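Local coordinates for dephospho-CoA kinase (Mycobacterium paratuberculosis, PDB 6N39), which probably phosphorylates the 3'-hydroxyl of dephospho-CoA with ATP, the last step of coenzyme A biosynthesis, at residues G293-K306 against W325-T339. Sequence-based numbering, arbitrary orientation.
Sequences GYPRLEHITADVAK and WHKRIHASADPGRPT. With ACT (acetate ion), chain E.
Ala305 sits over one face of the Trp325 indole, its CA 3.7 Å from the centroid of the five-membered ring and almost on the ring normal, a CH-pi contact. The backbone N of Lys306 lies 3.5 Å from Trp325 CZ2, while a water at the ring edge joins Trp325 NE1 to Lys306 O. Next to this contact, Lys327 and Asp303 cross at about a right angle. With chi1 at 70°, Lys327 CG is wedged between backbone N and carbonyl carbon; from there the extended chain carries NZ to the syn side of Asp303 OD1, 2.7 Å away. The other oxygen of this carboxylate pairs with Arg344, and His342 also binds Lys327 NZ, so the salt bridge belongs to a wider polar cluster.

A second ring is gripped differently. Arg296 CB rests over one face of the His330 imidazole, 3.7 Å from its centroid, while ND1 donates in the plane of its own ring to Tyr294 O at 3.0 Å, reaching the carbonyl from above its plane. Face and edge together should fix the ring's rotation. Beyond it, the side chains of Arg296 and Arg328 run side by side, pointing the same way, with their guanidinium planes turned 81° to each other; Asp283 bridges to both and probably offsets their like charges. Between the two sites, Ile300 CB packs 3.6 Å from Ile329 CG2.

Backbone bonds link Leu297 N to Ile329 O and Asp303 N to Trp325 O, yet the register slips by two residues between the bridges Arg296–His330 and Ala302–His326. Residues 293-306 thus pair at two separate bridges, one on strand 328-331, the edge strand within this chain of the mixed sheet in the GrpB-like (UPF0157) domain, and one just before it, with a type I turn from Leu297 to Ile300 between them.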
ATOM      1  N   GLY A 293       7.220   3.005   2.544  1.00 29.44           N
ATOM      2  CA  GLY A 293       6.543   3.336   3.783  1.00 30.51           C
ATOM      3  C   GLY A 293       6.955   2.555   5.025  1.00 36.55           C
ATOM      4  O   GLY A 293       6.271   2.664   6.052  1.00 33.13           O
ATOM      5  N   TYR A 294       8.066   1.813   4.988  1.00 32.54           N
ATOM      6  CA  TYR A 294       8.387   0.829   6.028  1.00 29.37           C
ATOM      7  C   TYR A 294       9.832   0.970   6.498  1.00 29.62           C
ATOM      8  O   TYR A 294      10.739   0.349   5.927  1.00 30.82           O
ATOM      9  CB  TYR A 294       8.142  -0.595   5.511  1.00 31.50           C
ATOM     10  CG  TYR A 294       6.740  -0.829   4.980  1.00 30.55           C
ATOM     11  CD1 TYR A 294       6.417  -0.551   3.644  1.00 28.49           C
ATOM     12  CD2 TYR A 294       5.747  -1.353   5.806  1.00 27.17           C
ATOM     13  CE1 TYR A 294       5.128  -0.749   3.160  1.00 29.39           C
ATOM     14  CE2 TYR A 294       4.470  -1.575   5.335  1.00 29.35           C
ATOM     15  CZ  TYR A 294       4.157  -1.271   4.015  1.00 33.69           C
ATOM     16  OH  TYR A 294       2.865  -1.472   3.579  1.00 29.62           O
ATOM     17  N   PRO A 295      10.088   1.782   7.528  1.00 26.10           N
ATOM     18  CA  PRO A 295      11.438   1.826   8.103  1.00 29.10           C
ATOM     19  C   PRO A 295      11.822   0.475   8.697  1.00 36.23           C
ATOM     20  O   PRO A 295      10.973  -0.302   9.144  1.00 29.71           O
ATOM     21  CB  PRO A 295      11.336   2.905   9.202  1.00 27.59           C
ATOM     22  CG  PRO A 295      10.164   3.789   8.765  1.00 30.23           C
ATOM     23  CD  PRO A 295       9.196   2.812   8.096  1.00 25.31           C
ATOM     24  N   ARG A 296      13.131   0.232   8.754  1.00 31.72           N
ATOM     25  CA  ARG A 296      13.652  -0.979   9.379  1.00 35.35           C
ATOM     26  C   ARG A 296      13.832  -0.799  10.889  1.00 31.90           C
ATOM     27  O   ARG A 296      14.205   0.277  11.360  1.00 33.37           O
ATOM     28  CB  ARG A 296      14.988  -1.369   8.755  1.00 32.96           C
ATOM     29  CG  ARG A 296      15.572  -2.669   9.368  1.00 32.31           C
ATOM     30  CD  ARG A 296      16.458  -3.397   8.379  1.00 35.38           C
ATOM     31  NE  ARG A 296      17.841  -2.923   8.445  1.00 37.83           N
ATOM     32  CZ  ARG A 296      18.835  -3.433   7.716  1.00 46.60           C
ATOM     33  NH1 ARG A 296      18.588  -4.433   6.842  1.00 31.73           N
ATOM     34  NH2 ARG A 296      20.068  -2.939   7.862  1.00 39.67           N
ATOM     35  N   LEU A 297      13.550  -1.858  11.654  1.00 26.76           N
ATOM     36  CA  LEU A 297      13.936  -1.913  13.066  1.00 32.44           C
ATOM     37  C   LEU A 297      15.362  -2.444  13.117  1.00 36.19           C
ATOM     38  O   LEU A 297      15.602  -3.638  12.910  1.00 33.47           O
ATOM     39  CB  LEU A 297      12.978  -2.788  13.871  1.00 31.98           C
ATOM     40  CG  LEU A 297      11.588  -2.139  13.877  1.00 42.87           C
ATOM     41  CD1 LEU A 297      10.492  -3.129  14.164  1.00 50.79           C
ATOM     42  CD2 LEU A 297      11.568  -1.014  14.906  1.00 40.64           C
ATOM     43  N   GLU A 298      16.308  -1.551  13.389  1.00 37.90           N
ATOM     44  CA  GLU A 298      17.708  -1.850  13.108  1.00 45.08           C
ATOM     45  C   GLU A 298      18.275  -2.922  14.040  1.00 46.28           C
ATOM     46  O   GLU A 298      19.153  -3.689  13.626  1.00 48.91           O
ATOM     47  CB  GLU A 298      18.533  -0.557  13.187  1.00 46.25           C
ATOM     48  CG  GLU A 298      19.699  -0.490  12.197  1.00 64.09           C
ATOM     49  CD  GLU A 298      19.282  -0.678  10.726  1.00 66.35           C
ATOM     50  OE1 GLU A 298      18.265  -0.096  10.279  1.00 57.95           O
ATOM     51  OE2 GLU A 298      19.990  -1.421  10.014  1.00 68.81           O
ATOM     52  N   HIS A 299      17.791  -3.013  15.281  1.00 37.68           N
ATOM     53  CA  HIS A 299      18.393  -3.915  16.258  1.00 43.00           C
ATOM     54  C   HIS A 299      17.591  -5.191  16.494  1.00 37.83           C
ATOM     55  O   HIS A 299      17.719  -5.798  17.565  1.00 40.84           O
ATOM     56  CB  HIS A 299      18.601  -3.188  17.577  1.00 44.27           C
ATOM     57  CG  HIS A 299      19.397  -1.937  17.428  1.00 57.95           C
ATOM     58  ND1 HIS A 299      20.750  -1.951  17.171  1.00 57.52           N
ATOM     59  CD2 HIS A 299      19.027  -0.636  17.450  1.00 56.58           C
ATOM     60  CE1 HIS A 299      21.186  -0.708  17.067  1.00 63.09           C
ATOM     61  NE2 HIS A 299      20.159   0.108  17.230  1.00 64.96           N
ATOM     62  N   ILE A 300      16.759  -5.600  15.547  1.00 34.14           N
ATOM     63  CA  ILE A 300      16.116  -6.913  15.599  1.00 33.93           C
ATOM     64  C   ILE A 300      16.641  -7.709  14.412  1.00 39.37           C
ATOM     65  O   ILE A 300      16.343  -7.383  13.255  1.00 35.63           O
ATOM     66  CB  ILE A 300      14.584  -6.826  15.574  1.00 35.21           C
ATOM     67  CG1 ILE A 300      14.078  -5.943  16.723  1.00 41.89           C
ATOM     68  CG2 ILE A 300      13.973  -8.237  15.679  1.00 33.74           C
ATOM     69  CD1 ILE A 300      12.571  -5.820  16.773  1.00 40.68           C
ATOM     70  N   THR A 301      17.441  -8.742  14.694  1.00 30.48           N
ATOM     71  CA  THR A 301      18.082  -9.521  13.645  1.00 30.08           C
ATOM     72  C   THR A 301      17.855 -11.026  13.779  1.00 32.55           C
ATOM     73  O   THR A 301      18.508 -11.798  13.070  1.00 32.19           O
ATOM     74  CB  THR A 301      19.589  -9.226  13.613  1.00 36.55           C
ATOM     75  OG1 THR A 301      20.134  -9.366  14.933  1.00 34.60           O
ATOM     76  CG2 THR A 301      19.837  -7.802  13.120  1.00 37.74           C
ATOM     77  N   ALA A 302      16.939 -11.465  14.644  1.00 28.96           N
ATOM     78  CA  ALA A 302      16.620 -12.887  14.767  1.00 30.71           C
ATOM     79  C   ALA A 302      15.258 -13.034  15.435  1.00 34.75           C
ATOM     80  O   ALA A 302      14.778 -12.115  16.100  1.00 33.77           O
ATOM     81  CB  ALA A 302      17.688 -13.653  15.570  1.00 28.99           C
ATOM     82  N   ASP A 303      14.619 -14.190  15.202  1.00 31.75           N
ATOM     83  CA  ASP A 303      13.520 -14.665  16.040  1.00 31.39           C
ATOM     84  C   ASP A 303      14.088 -15.396  17.265  1.00 37.26           C
ATOM     85  O   ASP A 303      15.293 -15.646  17.369  1.00 36.50           O
ATOM     86  CB  ASP A 303      12.596 -15.615  15.252  1.00 33.90           C
ATOM     87  CG  ASP A 303      11.880 -14.926  14.077  1.00 38.53           C
ATOM     88  OD1 ASP A 303      11.195 -13.903  14.293  1.00 37.54           O
ATOM     89  OD2 ASP A 303      12.006 -15.411  12.935  1.00 40.68           O
ATOM     90  N   VAL A 304      13.201 -15.764  18.188  1.00 33.31           N
ATOM     91  CA  VAL A 304      13.562 -16.643  19.302  1.00 36.09           C
ATOM     92  C   VAL A 304      13.821 -18.044  18.759  1.00 40.19           C
ATOM     93  O   VAL A 304      12.964 -18.630  18.094  1.00 34.57           O
ATOM     94  CB  VAL A 304      12.448 -16.658  20.359  1.00 38.63           C
ATOM     95  CG1 VAL A 304      12.793 -17.593  21.541  1.00 35.08           C
ATOM     96  CG2 VAL A 304      12.197 -15.243  20.869  1.00 42.32           C
ATOM     97  N   ALA A 305      15.003 -18.594  19.036  1.00 35.99           N
ATOM     98  CA  ALA A 305      15.329 -19.928  18.531  1.00 39.50           C
ATOM     99  C   ALA A 305      14.502 -21.003  19.236  1.00 43.67           C
ATOM    100  O   ALA A 305      14.173 -20.883  20.414  1.00 41.92           O
ATOM    101  CB  ALA A 305      16.822 -20.247  18.723  1.00 32.78           C
ATOM    102  N   LYS A 306      14.161 -22.063  18.493  1.00 40.39           N
ATOM    103  CA  LYS A 306      13.642 -23.285  19.087  1.00 39.76           C
ATOM    104  C   LYS A 306      14.615 -24.421  18.815  1.00 40.10           C
ATOM    105  O   LYS A 306      15.214 -24.475  17.739  1.00 43.56           O
ATOM    106  CB  LYS A 306      12.259 -23.689  18.525  1.00 45.66           C
ATOM    107  CG  LYS A 306      11.322 -22.561  18.215  1.00 52.16           C
ATOM    108  CD  LYS A 306      10.688 -21.986  19.459  1.00 60.14           C
ATOM    109  CE  LYS A 306      10.290 -20.542  19.180  1.00 51.99           C
ATOM    110  NZ  LYS A 306      10.222 -20.334  17.719  1.00 51.69           N
ATOM    111  N   TRP A 325      18.234 -18.758  12.455  1.00 33.01           N
ATOM    112  CA  TRP A 325      17.094 -18.021  12.981  1.00 31.30           C
ATOM    113  C   TRP A 325      17.180 -16.521  12.705  1.00 34.44           C
ATOM    114  O   TRP A 325      16.283 -15.777  13.118  1.00 34.16           O
ATOM    115  CB  TRP A 325      16.933 -18.279  14.493  1.00 30.92           C
ATOM    116  CG  TRP A 325      16.459 -19.676  14.793  1.00 34.21           C
ATOM    117  CD1 TRP A 325      17.222 -20.737  15.207  1.00 33.42           C
ATOM    118  CD2 TRP A 325      15.117 -20.166  14.673  1.00 27.84           C
ATOM    119  NE1 TRP A 325      16.431 -21.848  15.360  1.00 36.36           N
ATOM    120  CE2 TRP A 325      15.139 -21.530  15.024  1.00 36.32           C
ATOM    121  CE3 TRP A 325      13.901 -19.584  14.273  1.00 33.90           C
ATOM    122  CZ2 TRP A 325      13.984 -22.328  15.019  1.00 35.45           C
ATOM    123  CZ3 TRP A 325      12.751 -20.375  14.268  1.00 35.54           C
ATOM    124  CH2 TRP A 325      12.806 -21.736  14.637  1.00 34.32           C
ATOM    125  N   HIS A 326      18.207 -16.058  11.991  1.00 30.55           N
ATOM    126  CA  HIS A 326      18.323 -14.625  11.731  1.00 28.63           C
ATOM    127  C   HIS A 326      17.299 -14.174  10.695  1.00 29.66           C
ATOM    128  O   HIS A 326      16.755 -14.978   9.930  1.00 30.54           O
ATOM    129  CB  HIS A 326      19.731 -14.264  11.262  1.00 29.71           C
ATOM    130  CG  HIS A 326      20.759 -14.365  12.344  1.00 36.56           C
ATOM    131  ND1 HIS A 326      21.787 -13.460  12.477  1.00 43.36           N
ATOM    132  CD2 HIS A 326      20.895 -15.245  13.365  1.00 43.29           C
ATOM    133  CE1 HIS A 326      22.527 -13.788  13.521  1.00 47.19           C
ATOM    134  NE2 HIS A 326      22.006 -14.867  14.079  1.00 43.72           N
ATOM    135  N   LYS A 327      17.030 -12.865  10.697  1.00 28.25           N
ATOM    136  CA  LYS A 327      16.039 -12.243   9.826  1.00 29.54           C
ATOM    137  C   LYS A 327      16.275 -10.736   9.810  1.00 30.98           C
ATOM    138  O   LYS A 327      17.179 -10.211  10.480  1.00 30.04           O
ATOM    139  CB  LYS A 327      14.613 -12.566  10.304  1.00 29.48           C
ATOM    140  CG  LYS A 327      14.232 -11.876  11.627  1.00 32.67           C
ATOM    141  CD  LYS A 327      12.739 -12.098  11.966  1.00 36.61           C
ATOM    142  CE  LYS A 327      12.255 -11.163  13.076  1.00 35.26           C
ATOM    143  NZ  LYS A 327      10.804 -11.378  13.374  1.00 35.39           N
ATOM    144  N   ARG A 328      15.454 -10.036   9.029  1.00 30.38           N
ATOM    145  CA  ARG A 328      15.271  -8.599   9.217  1.00 30.26           C
ATOM    146  C   ARG A 328      13.787  -8.339   9.465  1.00 30.31           C
ATOM    147  O   ARG A 328      12.941  -9.194   9.193  1.00 30.06           O
ATOM    148  CB  ARG A 328      15.775  -7.774   8.002  1.00 27.13           C
ATOM    149  CG  ARG A 328      17.229  -8.050   7.574  1.00 27.97           C
ATOM    150  CD  ARG A 328      18.279  -7.576   8.583  1.00 26.12           C
ATOM    151  NE  ARG A 328      19.663  -7.865   8.142  1.00 31.45           N
ATOM    152  CZ  ARG A 328      20.446  -8.848   8.604  1.00 38.15           C
ATOM    153  NH1 ARG A 328      20.024  -9.685   9.554  1.00 29.09           N
ATOM    154  NH2 ARG A 328      21.684  -8.986   8.134  1.00 31.92           N
ATOM    155  N   ILE A 329      13.459  -7.164  10.005  1.00 29.12           N
ATOM    156  CA  ILE A 329      12.058  -6.808  10.209  1.00 27.19           C
ATOM    157  C   ILE A 329      11.916  -5.299  10.056  1.00 33.70           C
ATOM    158  O   ILE A 329      12.739  -4.522  10.550  1.00 27.00           O
ATOM    159  CB  ILE A 329      11.515  -7.301  11.575  1.00 29.28           C
ATOM    160  CG1 ILE A 329      10.037  -6.885  11.782  1.00 25.11           C
ATOM    161  CG2 ILE A 329      12.396  -6.814  12.723  1.00 29.60           C
ATOM    162  CD1 ILE A 329       9.433  -7.376  13.182  1.00 31.87           C
ATOM    163  N   HIS A 330      10.911  -4.898   9.290  1.00 36.33           N
ATOM    164  CA  HIS A 330      10.514  -3.515   9.103  1.00 29.86           C
ATOM    165  C   HIS A 330       9.111  -3.356   9.668  1.00 34.04           C
ATOM    166  O   HIS A 330       8.422  -4.340   9.956  1.00 31.95           O
ATOM    167  CB  HIS A 330      10.503  -3.131   7.612  1.00 31.11           C
ATOM    168  CG  HIS A 330      11.831  -3.242   6.929  1.00 30.31           C
ATOM    169  ND1 HIS A 330      12.395  -2.190   6.241  1.00 31.07           N
ATOM    170  CD2 HIS A 330      12.690  -4.284   6.796  1.00 27.76           C
ATOM    171  CE1 HIS A 330      13.556  -2.569   5.734  1.00 30.56           C
ATOM    172  NE2 HIS A 330      13.749  -3.840   6.041  1.00 30.87           N
ATOM    173  N   ALA A 331       8.655  -2.113   9.779  1.00 29.58           N
ATOM    174  CA  ALA A 331       7.250  -1.919  10.129  1.00 31.49           C
ATOM    175  C   ALA A 331       6.749  -0.638   9.485  1.00 30.59           C
ATOM    176  O   ALA A 331       7.532   0.235   9.103  1.00 32.13           O
ATOM    177  CB  ALA A 331       7.023  -1.871  11.650  1.00 26.44           C
ATOM    178  N   SER A 332       5.426  -0.526   9.377  1.00 28.31           N
ATOM    179  CA  SER A 332       4.862   0.642   8.708  1.00 29.26           C
ATOM    180  C   SER A 332       5.039   1.883   9.567  1.00 28.87           C
ATOM    181  O   SER A 332       4.929   1.824  10.790  1.00 30.52           O
ATOM    182  CB  SER A 332       3.381   0.437   8.402  1.00 29.39           C
ATOM    183  OG  SER A 332       2.837   1.616   7.838  1.00 33.06           O
ATOM    184  N   ALA A 333       5.311   3.012   8.916  1.00 32.88           N
ATOM    185  CA  ALA A 333       5.306   4.318   9.558  1.00 34.83           C
ATOM    186  C   ALA A 333       3.919   4.960   9.573  1.00 33.34           C
ATOM    187  O   ALA A 333       3.775   6.065  10.102  1.00 35.30           O
ATOM    188  CB  ALA A 333       6.296   5.256   8.845  1.00 30.57           C
ATOM    189  N   ASP A 334       2.910   4.301   8.996  1.00 32.74           N
ATOM    190  CA  ASP A 334       1.575   4.881   8.858  1.00 34.75           C
ATOM    191  C   ASP A 334       0.742   4.530  10.088  1.00 33.39           C
ATOM    192  O   ASP A 334       0.376   3.354  10.255  1.00 34.19           O
ATOM    193  CB  ASP A 334       0.919   4.348   7.586  1.00 34.33           C
ATOM    194  CG  ASP A 334      -0.470   4.940   7.319  1.00 37.59           C
ATOM    195  OD1 ASP A 334      -0.990   5.716   8.138  1.00 35.06           O
ATOM    196  OD2 ASP A 334      -1.036   4.632   6.249  1.00 37.94           O
ATOM    197  N   PRO A 335       0.408   5.487  10.967  1.00 32.34           N
ATOM    198  CA  PRO A 335      -0.380   5.126  12.159  1.00 36.44           C
ATOM    199  C   PRO A 335      -1.781   4.633  11.837  1.00 39.26           C
ATOM    200  O   PRO A 335      -2.415   4.033  12.707  1.00 40.50           O
ATOM    201  CB  PRO A 335      -0.424   6.427  12.976  1.00 35.96           C
ATOM    202  CG  PRO A 335      -0.232   7.521  11.957  1.00 35.79           C
ATOM    203  CD  PRO A 335       0.698   6.939  10.911  1.00 29.40           C
ATOM    204  N   GLY A 336      -2.281   4.850  10.622  1.00 36.86           N
ATOM    205  CA  GLY A 336      -3.561   4.283  10.245  1.00 33.94           C
ATOM    206  C   GLY A 336      -3.546   2.804   9.898  1.00 39.98           C
ATOM    207  O   GLY A 336      -4.615   2.221   9.730  1.00 39.97           O
ATOM    208  N   ARG A 337      -2.380   2.169   9.771  1.00 32.21           N
ATOM    209  CA  ARG A 337      -2.315   0.749   9.412  1.00 29.40           C
ATOM    210  C   ARG A 337      -1.016   0.134   9.927  1.00 31.97           C
ATOM    211  O   ARG A 337      -0.106  -0.203   9.151  1.00 34.92           O
ATOM    212  CB  ARG A 337      -2.440   0.578   7.894  1.00 31.21           C
ATOM    213  CG  ARG A 337      -2.454  -0.893   7.388  1.00 35.97           C
ATOM    214  CD  ARG A 337      -3.513  -1.761   8.081  1.00 37.40           C
ATOM    215  NE  ARG A 337      -3.052  -2.246   9.391  1.00 34.31           N
ATOM    216  CZ  ARG A 337      -3.870  -2.643  10.359  1.00 37.82           C
ATOM    217  NH1 ARG A 337      -5.195  -2.617  10.167  1.00 35.09           N
ATOM    218  NH2 ARG A 337      -3.378  -3.038  11.524  1.00 33.44           N
ATOM    219  N   PRO A 338      -0.898  -0.047  11.242  1.00 35.94           N
ATOM    220  CA  PRO A 338       0.265  -0.765  11.774  1.00 30.49           C
ATOM    221  C   PRO A 338       0.447  -2.111  11.086  1.00 33.27           C
ATOM    222  O   PRO A 338      -0.509  -2.871  10.892  1.00 33.15           O
ATOM    223  CB  PRO A 338      -0.064  -0.918  13.263  1.00 35.35           C
ATOM    224  CG  PRO A 338      -0.981   0.255  13.565  1.00 39.48           C
ATOM    225  CD  PRO A 338      -1.818   0.393  12.307  1.00 36.73           C
ATOM    226  N   THR A 339       1.699  -2.395  10.721  1.00 28.85           N
ATOM    227  CA  THR A 339       2.084  -3.528   9.890  1.00 27.48           C
ATOM    228  C   THR A 339       3.502  -3.941  10.266  1.00 32.14           C
ATOM    229  O   THR A 339       4.389  -3.087  10.320  1.00 34.35           O
ATOM    230  CB  THR A 339       2.074  -3.153   8.391  1.00 27.15           C
ATOM    231  OG1 THR A 339       0.863  -2.483   8.036  1.00 31.17           O
ATOM    232  CG2 THR A 339       2.269  -4.374   7.507  1.00 26.20           C
TER
HETATM  233  C   ACT E 504      23.179 -11.466   9.989  1.00 48.32           C
HETATM  234  O   ACT E 504      22.143 -11.386  10.724  1.00 36.87           O
HETATM  235  OXT ACT E 504      23.479 -10.786   8.953  1.00 44.09           O
HETATM  236  CH3 ACT E 504      24.233 -12.578  10.422  1.00 49.12           C
HETATM  237  O   HOH W   1       1.069  -1.214   5.580  1.00 29.37           O
HETATM  238  O   HOH W   2      16.353  -5.226   5.644  1.00 31.51           O
HETATM  239  O   HOH W   3      15.958  -5.731  11.222  1.00 31.49           O
HETATM  240  O   HOH W   4      13.972 -16.249  11.718  1.00 33.07           O
HETATM  241  O   HOH W   5      17.806 -24.358  16.421  1.00 60.14           O